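Local coordinates for protein thiazoline oxidase/subtilisin-like protease (Prochloron didemni, PDB 4H6X) that probably cleaves precursor peptides and joins their ends by transamidation, as a subtilisin-like protease of patellamide maturation, at residues A[11-14]-A[15-18]. Numbering follows the deposited sequence.
Sequences HDLD and ERIP
Leu13 and Ile17 meet through their apolar side chains as the chain coils ahead of helix 20-26: CB of Leu13 lies 3.8 Å from CD1 of Ile17, and both residues rest on Val279 of helix 273-293. On Ile17, CG1 stands beside the backbone N (chi1 -52°), which brings its terminal methyl back toward Leu13. One delta methyl of Leu13, CD2, packs over one face of the Arg16 guanidinium, 3.9 Å from NH1, while the polar edge of that group is used for hydrogen bonds.

The backbone bonds that close the coil are all weak. Leu13 O receives both Arg16 N at 2.9 Å and Ile17 N at 2.8 Å, each well off straight, and Ile17 N also has a long approach to Asp14 O.

The type I beta turn from His11 to Asp14 overlaps the start of this coil. Its own backbone bond, Asp14 N to His11 O at 3.0 Å, is joined by two side-chain ties. The His11 ring accepts the Leu13 N-H at ND1 (3.0 Å, nearly straight), while OD2 of Asp14 takes the His11 N-H at 2.7 Å from above the carboxylate plane.

A water bridges the opposite charges of Asp12 and Arg16: it donates to Asp12 OD2 and accepts from Arg16 NH1, atoms 5.2 Å apart. Asp12 also forms a salt bridge with Arg269, and NH2 of Arg16 bonds to the Glu255 carbonyl.

Weak coil bonds, the turn's bond and the ties of His11 and Asp14 together hold the segment, with Leu13 and Ile17 packed on helix 273-293 and opposite charges coupled through solvent.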
ATOM      1  N   HIS A  11     -11.690  -6.343 -11.047  1.00 37.27           N
ATOM      2  CA  HIS A  11     -10.562  -5.524 -10.643  1.00 35.19           C
ATOM      3  C   HIS A  11      -9.454  -5.761 -11.640  1.00 33.79           C
ATOM      4  O   HIS A  11      -9.311  -6.869 -12.153  1.00 34.89           O
ATOM      5  CB  HIS A  11     -10.093  -5.913  -9.233  1.00 34.46           C
ATOM      6  CG  HIS A  11      -9.069  -4.982  -8.660  1.00 33.87           C
ATOM      7  ND1 HIS A  11      -7.730  -5.067  -8.976  1.00 33.84           N
ATOM      8  CD2 HIS A  11      -9.188  -3.944  -7.799  1.00 31.41           C
ATOM      9  CE1 HIS A  11      -7.069  -4.117  -8.338  1.00 33.55           C
ATOM     10  NE2 HIS A  11      -7.931  -3.422  -7.616  1.00 32.14           N
ATOM     11  N   ASP A  12      -8.665  -4.721 -11.890  1.00 33.73           N
ATOM     12  CA  ASP A  12      -7.525  -4.754 -12.808  1.00 33.98           C
ATOM     13  C   ASP A  12      -6.570  -5.927 -12.573  1.00 35.84           C
ATOM     14  O   ASP A  12      -5.944  -6.416 -13.525  1.00 34.39           O
ATOM     15  CB  ASP A  12      -6.761  -3.425 -12.715  1.00 35.20           C
ATOM     16  CG  ASP A  12      -5.589  -3.348 -13.668  1.00 37.94           C
ATOM     17  OD1 ASP A  12      -5.815  -3.285 -14.899  1.00 38.78           O
ATOM     18  OD2 ASP A  12      -4.432  -3.323 -13.196  1.00 37.96           O
ATOM     19  N   LEU A  13      -6.457  -6.374 -11.317  1.00 34.67           N
ATOM     20  CA  LEU A  13      -5.475  -7.398 -10.947  1.00 33.81           C
ATOM     21  C   LEU A  13      -6.086  -8.796 -10.778  1.00 34.68           C
ATOM     22  O   LEU A  13      -5.376  -9.740 -10.414  1.00 33.83           O
ATOM     23  CB  LEU A  13      -4.703  -6.987  -9.671  1.00 32.81           C
ATOM     24  CG  LEU A  13      -3.897  -5.682  -9.728  1.00 32.64           C
ATOM     25  CD1 LEU A  13      -3.335  -5.286  -8.364  1.00 30.44           C
ATOM     26  CD2 LEU A  13      -2.786  -5.764 -10.779  1.00 31.75           C
ATOM     27  N   ASP A  14      -7.387  -8.921 -11.046  1.00 36.22           N
ATOM     28  CA  ASP A  14      -8.084 -10.214 -10.949  1.00 38.35           C
ATOM     29  C   ASP A  14      -7.337 -11.351 -11.644  1.00 40.15           C
ATOM     30  O   ASP A  14      -7.170 -12.433 -11.071  1.00 38.76           O
ATOM     31  CB  ASP A  14      -9.511 -10.131 -11.501  1.00 37.24           C
ATOM     32  CG  ASP A  14     -10.477  -9.463 -10.544  1.00 41.22           C
ATOM     33  OD1 ASP A  14     -10.183  -9.364  -9.321  1.00 39.72           O
ATOM     34  OD2 ASP A  14     -11.555  -9.039 -11.016  1.00 39.70           O
ATOM     35  N   GLU A  15      -6.882 -11.095 -12.867  1.00 41.46           N
ATOM     36  CA  GLU A  15      -6.204 -12.116 -13.654  1.00 44.84           C
ATOM     37  C   GLU A  15      -4.792 -12.387 -13.165  1.00 41.85           C
ATOM     38  O   GLU A  15      -4.279 -13.490 -13.333  1.00 43.28           O
ATOM     39  CB  GLU A  15      -6.206 -11.757 -15.148  1.00 49.14           C
ATOM     40  CG  GLU A  15      -7.588 -11.817 -15.794  1.00 56.29           C
ATOM     41  CD  GLU A  15      -8.284 -13.155 -15.582  1.00 60.77           C
ATOM     42  OE1 GLU A  15      -7.674 -14.208 -15.879  1.00 64.06           O
ATOM     43  OE2 GLU A  15      -9.447 -13.159 -15.119  1.00 64.46           O
ATOM     44  N   ARG A  16      -4.173 -11.390 -12.542  1.00 37.39           N
ATOM     45  CA  ARG A  16      -2.811 -11.543 -12.046  1.00 34.09           C
ATOM     46  C   ARG A  16      -2.773 -12.121 -10.631  1.00 32.42           C
ATOM     47  O   ARG A  16      -1.725 -12.565 -10.175  1.00 31.22           O
ATOM     48  CB  ARG A  16      -2.065 -10.204 -12.118  1.00 34.60           C
ATOM     49  CG  ARG A  16      -1.775  -9.755 -13.547  1.00 35.93           C
ATOM     50  CD  ARG A  16      -1.306  -8.303 -13.625  1.00 37.52           C
ATOM     51  NE  ARG A  16       0.020  -8.098 -13.031  1.00 37.42           N
ATOM     52  CZ  ARG A  16       0.651  -6.924 -12.970  1.00 35.80           C
ATOM     53  NH1 ARG A  16       0.087  -5.825 -13.460  1.00 32.41           N
ATOM     54  NH2 ARG A  16       1.856  -6.854 -12.417  1.00 33.31           N
ATOM     55  N   ILE A  17      -3.912 -12.094  -9.939  1.00 31.11           N
ATOM     56  CA  ILE A  17      -3.989 -12.572  -8.550  1.00 32.21           C
ATOM     57  C   ILE A  17      -5.111 -13.593  -8.377  1.00 31.04           C
ATOM     58  O   ILE A  17      -6.256 -13.233  -8.101  1.00 31.05           O
ATOM     59  CB  ILE A  17      -4.135 -11.423  -7.515  1.00 31.02           C
ATOM     60  CG1 ILE A  17      -3.036 -10.368  -7.728  1.00 32.05           C
ATOM     61  CG2 ILE A  17      -4.048 -11.971  -6.102  1.00 31.59           C
ATOM     62  CD1 ILE A  17      -3.185  -9.119  -6.877  1.00 30.64           C
ATOM     63  N   PRO A  18      -4.776 -14.888  -8.527  1.00 33.75           N
ATOM     64  CA  PRO A  18      -5.751 -15.952  -8.288  1.00 33.77           C
ATOM     65  C   PRO A  18      -6.460 -15.757  -6.947  1.00 33.49           C
ATOM     66  O   PRO A  18      -5.809 -15.485  -5.943  1.00 35.51           O
ATOM     67  CB  PRO A  18      -4.872 -17.216  -8.269  1.00 35.01           C
ATOM     68  CG  PRO A  18      -3.729 -16.874  -9.168  1.00 35.35           C
ATOM     69  CD  PRO A  18      -3.441 -15.428  -8.844  1.00 33.20           C
TER
HETATM   70  O   HOH W   1      -2.667  -5.273 -14.398  1.00 44.84           O
HETATM   71  O   HOH W   2      -7.722  -8.797 -14.384  1.00 51.60           O
HETATM   72  O   HOH W   3      -6.183 -15.054 -11.446  1.00 47.36           O